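Local coordinates for protein rutinosidase (Aspergillus niger, PDB 6I1A) that acts as a rutinosidase, a secreted family 5 glycoside hydrolase that cleaves glycosidic bonds and probably also has exo-1,3-beta-glucanase activity, at residues 15-19 against 295-300; 87-91 against 129-133. One frame throughout, in Å; residues are numbered along the deposited sequence.

Contact 1: 15-19 against 295-300. With EDO (1,2-ethanediol), chain J.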
ATOM      1  N   ILE A  15       2.616 -33.882  -5.086  1.00 20.30           N
ATOM      2  CA  ILE A  15       2.186 -33.090  -3.907  1.00 22.01           C
ATOM      3  C   ILE A  15       0.879 -32.380  -4.188  1.00 20.42           C
ATOM      4  O   ILE A  15       0.563 -32.005  -5.374  1.00 19.27           O
ATOM      5  CB  ILE A  15       3.296 -32.159  -3.418  1.00 27.38           C
ATOM      6  CG1 ILE A  15       3.466 -30.955  -4.322  1.00 26.44           C
ATOM      7  CG2 ILE A  15       4.612 -32.942  -3.223  1.00 30.60           C
ATOM      8  CD1 ILE A  15       4.196 -29.810  -3.577  1.00 26.20           C
ATOM      9  N   ASP A  16       0.134 -32.186  -3.119  1.00 17.54           N
ATOM     10  CA  ASP A  16      -1.072 -31.379  -3.090  1.00 19.87           C
ATOM     11  C   ASP A  16      -0.704 -30.100  -2.354  1.00 16.63           C
ATOM     12  O   ASP A  16      -0.471 -30.148  -1.177  1.00 16.72           O
ATOM     13  CB  ASP A  16      -2.210 -32.098  -2.378  1.00 20.64           C
ATOM     14  CG  ASP A  16      -3.492 -31.331  -2.392  1.00 22.97           C
ATOM     15  OD1 ASP A  16      -3.521 -30.161  -2.733  1.00 22.14           O
ATOM     16  OD2 ASP A  16      -4.530 -31.954  -2.050  1.00 31.14           O
ATOM     17  N   TRP A  17      -0.556 -29.001  -3.089  1.00 16.27           N
ATOM     18  CA  TRP A  17      -0.153 -27.736  -2.435  1.00 14.44           C
ATOM     19  C   TRP A  17      -1.159 -27.312  -1.366  1.00 15.84           C
ATOM     20  O   TRP A  17      -0.876 -26.358  -0.621  1.00 15.10           O
ATOM     21  CB  TRP A  17       0.053 -26.642  -3.486  1.00 14.77           C
ATOM     22  CG  TRP A  17       1.451 -26.632  -4.021  1.00 13.35           C
ATOM     23  CD1 TRP A  17       1.905 -27.092  -5.228  1.00 13.54           C
ATOM     24  CD2 TRP A  17       2.610 -26.088  -3.363  1.00 12.84           C
ATOM     25  NE1 TRP A  17       3.249 -26.929  -5.346  1.00 13.65           N
ATOM     26  CE2 TRP A  17       3.704 -26.263  -4.230  1.00 13.23           C
ATOM     27  CE3 TRP A  17       2.847 -25.468  -2.111  1.00 13.52           C
ATOM     28  CZ2 TRP A  17       5.010 -25.897  -3.888  1.00 14.15           C
ATOM     29  CZ3 TRP A  17       4.134 -25.075  -1.786  1.00 14.19           C
ATOM     30  CH2 TRP A  17       5.195 -25.228  -2.697  1.00 13.59           C
ATOM     31  N   ARG A  18      -2.384 -27.849  -1.334  1.00 15.03           N
ATOM     32  CA  ARG A  18      -3.343 -27.497  -0.275  1.00 15.51           C
ATOM     33  C   ARG A  18      -2.909 -28.072   1.074  1.00 16.57           C
ATOM     34  O   ARG A  18      -3.372 -27.540   2.106  1.00 20.59           O
ATOM     35  CB  ARG A  18      -4.766 -27.946  -0.655  1.00 17.32           C
ATOM     36  CG  ARG A  18      -5.369 -27.122  -1.772  1.00 18.57           C
ATOM     37  CD  ARG A  18      -6.700 -27.710  -2.286  1.00 21.91           C
ATOM     38  NE  ARG A  18      -7.167 -27.046  -3.516  1.00 21.29           N
ATOM     39  CZ  ARG A  18      -7.630 -25.839  -3.515  1.00 19.71           C
ATOM     40  NH1 ARG A  18      -7.789 -25.171  -2.376  1.00 21.28           N
ATOM     41  NH2 ARG A  18      -8.022 -25.264  -4.650  1.00 19.83           N
ATOM     42  N   THR A  19      -2.171 -29.151   1.076  1.00 16.25           N
ATOM     43  CA  THR A  19      -1.763 -29.800   2.349  1.00 19.50           C
ATOM     44  C   THR A  19      -0.259 -29.678   2.577  1.00 19.49           C
ATOM     45  O   THR A  19       0.183 -29.820   3.742  1.00 23.25           O
ATOM     46  CB  THR A  19      -2.252 -31.248   2.374  1.00 20.44           C
ATOM     47  OG1 THR A  19      -1.664 -32.022   1.340  1.00 24.69           O
ATOM     48  CG2 THR A  19      -3.755 -31.283   2.261  1.00 24.94           C
ATOM     49  N   GLY A 295      -8.629 -18.440   0.540  1.00 16.55           N
ATOM     50  CA  GLY A 295      -8.535 -19.886   0.711  1.00 16.99           C
ATOM     51  C   GLY A 295      -8.977 -20.697  -0.508  1.00 16.97           C
ATOM     52  O   GLY A 295      -8.862 -21.933  -0.493  1.00 18.21           O
ATOM     53  N   LYS A 296      -9.384 -20.027  -1.588  1.00 16.10           N
ATOM     54  CA  LYS A 296      -9.846 -20.783  -2.767  1.00 16.84           C
ATOM     55  C   LYS A 296      -8.685 -21.641  -3.285  1.00 16.00           C
ATOM     56  O   LYS A 296      -8.864 -22.793  -3.649  1.00 17.35           O
ATOM     57  CB  LYS A 296     -10.337 -19.871  -3.881  1.00 16.18           C
ATOM     58  CG  LYS A 296     -10.886 -20.639  -5.068  1.00 16.73           C
ATOM     59  CD  LYS A 296     -11.504 -19.755  -6.085  1.00 17.20           C
ATOM     60  CE  LYS A 296     -12.093 -20.550  -7.244  1.00 19.39           C
ATOM     61  NZ  LYS A 296     -12.649 -19.646  -8.300  1.00 19.39           N
ATOM     62  N   PHE A 297      -7.489 -21.017  -3.424  1.00 15.06           N
ATOM     63  CA  PHE A 297      -6.239 -21.701  -3.768  1.00 14.75           C
ATOM     64  C   PHE A 297      -5.169 -21.524  -2.677  1.00 13.10           C
ATOM     65  O   PHE A 297      -5.157 -20.538  -1.944  1.00 14.61           O
ATOM     66  CB  PHE A 297      -5.691 -21.127  -5.077  1.00 14.62           C
ATOM     67  CG  PHE A 297      -6.609 -21.389  -6.267  1.00 14.25           C
ATOM     68  CD1 PHE A 297      -6.635 -22.647  -6.817  1.00 14.82           C
ATOM     69  CD2 PHE A 297      -7.404 -20.380  -6.771  1.00 15.39           C
ATOM     70  CE1 PHE A 297      -7.509 -22.926  -7.858  1.00 15.55           C
ATOM     71  CE2 PHE A 297      -8.274 -20.655  -7.839  1.00 15.55           C
ATOM     72  CZ  PHE A 297      -8.307 -21.914  -8.361  1.00 15.35           C
ATOM     73  N   PRO A 298      -4.225 -22.476  -2.645  1.00 13.16           N
ATOM     74  CA  PRO A 298      -3.112 -22.372  -1.705  1.00 13.90           C
ATOM     75  C   PRO A 298      -2.154 -21.274  -2.179  1.00 13.17           C
ATOM     76  O   PRO A 298      -2.079 -20.928  -3.377  1.00 13.14           O
ATOM     77  CB  PRO A 298      -2.460 -23.724  -1.705  1.00 13.30           C
ATOM     78  CG  PRO A 298      -2.835 -24.320  -3.074  1.00 14.11           C
ATOM     79  CD  PRO A 298      -4.185 -23.736  -3.365  1.00 13.82           C
ATOM     80  N   VAL A 299      -1.386 -20.724  -1.219  1.00 12.46           N
ATOM     81  CA  VAL A 299      -0.402 -19.655  -1.423  1.00 13.06           C
ATOM     82  C   VAL A 299       0.938 -20.122  -0.858  1.00 12.86           C
ATOM     83  O   VAL A 299       0.996 -20.702   0.210  1.00 13.25           O
ATOM     84  CB  VAL A 299      -0.863 -18.357  -0.756  1.00 12.95           C
ATOM     85  CG1 VAL A 299       0.206 -17.246  -0.772  1.00 13.46           C
ATOM     86  CG2 VAL A 299      -2.150 -17.867  -1.416  1.00 13.28           C
ATOM     87  N   PHE A 300       1.993 -19.818  -1.565  1.00 11.72           N
ATOM     88  CA  PHE A 300       3.384 -20.007  -1.099  1.00 11.49           C
ATOM     89  C   PHE A 300       4.119 -18.670  -1.244  1.00 10.71           C
ATOM     90  O   PHE A 300       3.993 -18.035  -2.279  1.00 10.85           O
ATOM     91  CB  PHE A 300       4.052 -21.073  -1.940  1.00 12.56           C
ATOM     92  CG  PHE A 300       5.445 -21.487  -1.546  1.00 11.53           C
ATOM     93  CD1 PHE A 300       5.642 -22.257  -0.405  1.00 12.20           C
ATOM     94  CD2 PHE A 300       6.561 -21.116  -2.277  1.00 12.56           C
ATOM     95  CE1 PHE A 300       6.926 -22.653  -0.015  1.00 12.02           C
ATOM     96  CE2 PHE A 300       7.840 -21.495  -1.905  1.00 11.71           C
ATOM     97  CZ  PHE A 300       8.002 -22.299  -0.794  1.00 12.16           C
TER
HETATM   98  C1  EDO J 408      -3.398 -27.364  -5.627  1.00 18.22           C
HETATM   99  O1  EDO J 408      -4.321 -26.379  -5.846  1.00 19.24           O
HETATM  100  C2  EDO J 408      -4.002 -28.756  -5.761  1.00 21.25           C
HETATM  101  O2  EDO J 408      -5.001 -29.053  -4.767  1.00 23.45           O

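Contact 2: 87-91 against 129-133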
ATOM      1  N   GLY A  87      17.272 -27.159   7.800  1.00 16.21           N
ATOM      2  CA  GLY A  87      15.858 -27.542   7.729  1.00 17.13           C
ATOM      3  C   GLY A  87      15.180 -27.193   6.369  1.00 15.81           C
ATOM      4  O   GLY A  87      13.941 -27.250   6.328  1.00 16.83           O
ATOM      5  N   ILE A  88      15.956 -26.831   5.374  1.00 14.26           N
ATOM      6  CA  ILE A  88      15.365 -26.510   4.045  1.00 14.70           C
ATOM      7  C   ILE A  88      14.813 -27.794   3.423  1.00 15.43           C
ATOM      8  O   ILE A  88      15.536 -28.828   3.346  1.00 16.07           O
ATOM      9  CB  ILE A  88      16.389 -25.828   3.145  1.00 13.96           C
ATOM     10  CG1 ILE A  88      16.777 -24.459   3.715  1.00 14.67           C
ATOM     11  CG2 ILE A  88      15.972 -25.709   1.689  1.00 13.52           C
ATOM     12  CD1 ILE A  88      15.591 -23.500   3.858  1.00 16.12           C
ATOM     13  N   THR A  89      13.594 -27.696   2.886  1.00 13.86           N
ATOM     14  CA  THR A  89      12.953 -28.823   2.181  1.00 14.00           C
ATOM     15  C   THR A  89      12.404 -28.425   0.801  1.00 14.09           C
ATOM     16  O   THR A  89      11.860 -29.304   0.103  1.00 13.53           O
ATOM     17  CB  THR A  89      11.792 -29.400   2.964  1.00 15.56           C
ATOM     18  OG1 THR A  89      10.796 -28.422   3.174  1.00 15.94           O
ATOM     19  CG2 THR A  89      12.237 -29.969   4.294  1.00 16.00           C
ATOM     20  N   VAL A  90      12.580 -27.178   0.361  1.00 13.33           N
ATOM     21  CA  VAL A  90      12.119 -26.708  -0.971  1.00 12.75           C
ATOM     22  C   VAL A  90      13.204 -25.855  -1.585  1.00 11.96           C
ATOM     23  O   VAL A  90      13.788 -24.998  -0.856  1.00 13.16           O
ATOM     24  CB  VAL A  90      10.844 -25.874  -0.825  1.00 13.81           C
ATOM     25  CG1 VAL A  90      10.397 -25.311  -2.161  1.00 15.07           C
ATOM     26  CG2 VAL A  90       9.747 -26.693  -0.185  1.00 14.02           C
ATOM     27  N   LEU A  91      13.482 -26.036  -2.861  1.00 10.99           N
ATOM     28  CA  LEU A  91      14.399 -25.185  -3.615  1.00 12.34           C
ATOM     29  C   LEU A  91      13.621 -24.497  -4.706  1.00 13.01           C
ATOM     30  O   LEU A  91      13.031 -25.196  -5.547  1.00 13.36           O
ATOM     31  CB  LEU A  91      15.571 -25.961  -4.215  1.00 13.16           C
ATOM     32  CG  LEU A  91      16.444 -26.756  -3.234  1.00 13.15           C
ATOM     33  CD1 LEU A  91      17.443 -27.634  -3.956  1.00 13.69           C
ATOM     34  CD2 LEU A  91      17.131 -25.839  -2.256  1.00 14.20           C
ATOM     35  N   ASN A 129      14.918 -35.594  -0.461  1.00 16.63           N
ATOM     36  CA  ASN A 129      13.523 -35.567  -0.932  1.00 16.89           C
ATOM     37  C   ASN A 129      12.994 -34.108  -0.969  1.00 14.57           C
ATOM     38  O   ASN A 129      11.817 -33.876  -0.642  1.00 16.40           O
ATOM     39  CB  ASN A 129      12.595 -36.450  -0.115  1.00 18.69           C
ATOM     40  CG  ASN A 129      11.279 -36.683  -0.837  1.00 21.15           C
ATOM     41  OD1 ASN A 129      11.251 -36.665  -2.071  1.00 22.29           O
ATOM     42  ND2 ASN A 129      10.219 -36.890  -0.084  1.00 25.56           N
ATOM     43  N   MET A 130      13.864 -33.153  -1.283  1.00 15.94           N
ATOM     44  CA  MET A 130      13.409 -31.741  -1.430  1.00 15.18           C
ATOM     45  C   MET A 130      12.425 -31.634  -2.615  1.00 15.53           C
ATOM     46  O   MET A 130      12.563 -32.422  -3.592  1.00 15.89           O
ATOM     47  CB  MET A 130      14.567 -30.786  -1.656  1.00 15.04           C
ATOM     48  CG  MET A 130      15.517 -30.719  -0.438  1.00 15.00           C
ATOM     49  SD  MET A 130      16.549 -29.287  -0.543  1.00 16.78           S
ATOM     50  CE  MET A 130      17.674 -29.603   0.838  1.00 13.59           C
ATOM     51  N   HIS A 131      11.529 -30.653  -2.537  1.00 14.30           N
ATOM     52  CA  HIS A 131      10.638 -30.277  -3.684  1.00 13.82           C
ATOM     53  C   HIS A 131      11.314 -29.164  -4.468  1.00 14.74           C
ATOM     54  O   HIS A 131      11.942 -28.312  -3.813  1.00 13.49           O
ATOM     55  CB  HIS A 131       9.244 -29.894  -3.198  1.00 14.94           C
ATOM     56  CG  HIS A 131       8.208 -29.819  -4.292  1.00 13.06           C
ATOM     57  ND1 HIS A 131       7.696 -30.938  -4.901  1.00 15.02           N
ATOM     58  CD2 HIS A 131       7.710 -28.736  -4.976  1.00 14.15           C
ATOM     59  CE1 HIS A 131       6.846 -30.552  -5.847  1.00 13.71           C
ATOM     60  NE2 HIS A 131       6.859 -29.247  -5.933  1.00 14.44           N
ATOM     61  N   ILE A 132      11.223 -29.183  -5.781  1.00 12.46           N
ATOM     62  CA  ILE A 132      11.905 -28.254  -6.675  1.00 12.38           C
ATOM     63  C   ILE A 132      10.861 -27.401  -7.378  1.00 12.29           C
ATOM     64  O   ILE A 132      10.028 -27.971  -8.111  1.00 13.58           O
ATOM     65  CB  ILE A 132      12.803 -28.973  -7.681  1.00 12.76           C
ATOM     66  CG1 ILE A 132      13.720 -30.025  -7.033  1.00 14.13           C
ATOM     67  CG2 ILE A 132      13.574 -27.986  -8.487  1.00 13.63           C
ATOM     68  CD1 ILE A 132      14.795 -29.438  -6.102  1.00 15.07           C
ATOM     69  N   ILE A 133      10.971 -26.093  -7.280  1.00 11.90           N
ATOM     70  CA  ILE A 133      10.182 -25.163  -8.119  1.00 12.02           C
ATOM     71  C   ILE A 133      11.062 -24.644  -9.250  1.00 12.27           C
ATOM     72  O   ILE A 133      12.085 -24.010  -8.967  1.00 12.99           O
ATOM     73  CB  ILE A 133       9.633 -23.986  -7.340  1.00 11.16           C
ATOM     74  CG1 ILE A 133       8.726 -24.450  -6.200  1.00 12.76           C
ATOM     75  CG2 ILE A 133       8.930 -22.951  -8.231  1.00 11.99           C
ATOM     76  CD1 ILE A 133       8.545 -23.403  -5.116  1.00 13.02           C
TER

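Contact 1: 15-19 against 295-300
Residues 15-19, a loop, meet 295-300 where the chain enters strand 299-308, and the backbones come nearest at Arg18 and Pro298, with CA atoms 5.3 Å apart. Arg18 reaches along an extended chain and grips one carbonyl end-on with both terminal nitrogens: NH2 lies 2.8 Å and NH1 2.9 Å from Lys296 O. That oxygen sits in the guanidinium plane; NH2 meets it in the carbonyl plane, NH1 from 47° above. Pro298 CD covers one guanidinium face, and NH2 also bonds to Ala257 O. Asp16 OD1 accepts from Arg18 N at 2.9 Å in an Asx turn and takes a bond from O2 of an ethanediol, probably from the crystallisation liquor. Deeper in, the Pro298 ring lies against Trp17, CG being 3.7 Å from Trp17 CB. The six-membered ring of Trp17 then turns an edge toward the face of Phe300 in an offset edge-to-face pair, centroids 5.1 Å apart and planes at 60°. Phe300 CG stands anti to the backbone N (chi1 -175°), which brings the ring to the indole. Trp17 also touches Met240 and Val262, consistent with an N-terminal segment closing the bottom of a TIM barrel, where the strands begin.

Contact 2: 87-91 against 129-133
Three backbone hydrogen bonds join 87-91 to 129-133 as neighbouring parallel strands. His131 N donates to Thr89 O at 3.0 Å, Leu91 N to His131 O at 2.9 Å, and Ile133 N to Leu91 O at 2.8 Å. All are fairly straight, the last closing at 169° at the hydrogen. CA-H groups of Met130, Val90 and Ile132 approach the same three carbonyl oxygens, so each acceptor has a second, weaker neighbour.

Side chains alternate between the two faces of the sheet. Leu91 and Ile132 lie side by side and point the same way, Leu91 CD1 being 3.9 Å from Ile132 CD1. Met130 comes in beside them from the turn before its strand: with CG anti to the carbonyl carbon (chi1 -65°) and the chain extended beyond it, CB and CG pass the Thr89 carbonyl and carry the thioether on to Leu91 and Ile88. Its SD meets the branch point of the leucine, 3.7 Å from Leu91 CG, and its methyl CE ends 3.4 Å from Ile88 O. Ile80 and Ala84 of helix 77-85 and Ala124 of helix 113-128 cover this layer. On the face carrying Val90 and His131, Val90 CG1 meets Ile133 CD1 at 4.0 Å, and Phe20 packs on the valine. His131 turns its polar end to the next strand, where NE2 is hydrogen-bonded to Thr188 OG1.

This pairing is the strand-to-strand half of a right-handed beta-alpha-beta crossover, strand 90-95, helix 113-128, strand 131-136, the repeating unit of the TIM barrel. Its chemistry is largely divided: backbone amides and carbonyls hold the register, while thioether and aliphatic groups seal the helix-facing layer. The one polar side chain among the buried groups, His131, lies on the other face, its burial eased by that hydroxyl partner.

Overall arrangement
From the N terminus, 15-19 comes just before strand 22-26, and contact 1 joins it to the start of strand 299-308, closing a loop of 275 residues. Contact 2 falls wholly within that loop and closes a much shorter one, of 37 residues, around helix 113-128. Their centres lie about 16 Å apart, yet the side chains touch: Ile15 CD1 is 3.6 Å from His131 CE1, and Phe300 CE2 is 3.8 Å from Ile133 CD1. Trp17 NE1 is bonded to the same Thr188 hydroxyl that holds His131. The contacts bring the N-terminal loop, the five-stranded sheet and the three-stranded sheet together at the end of the barrel where its strands begin.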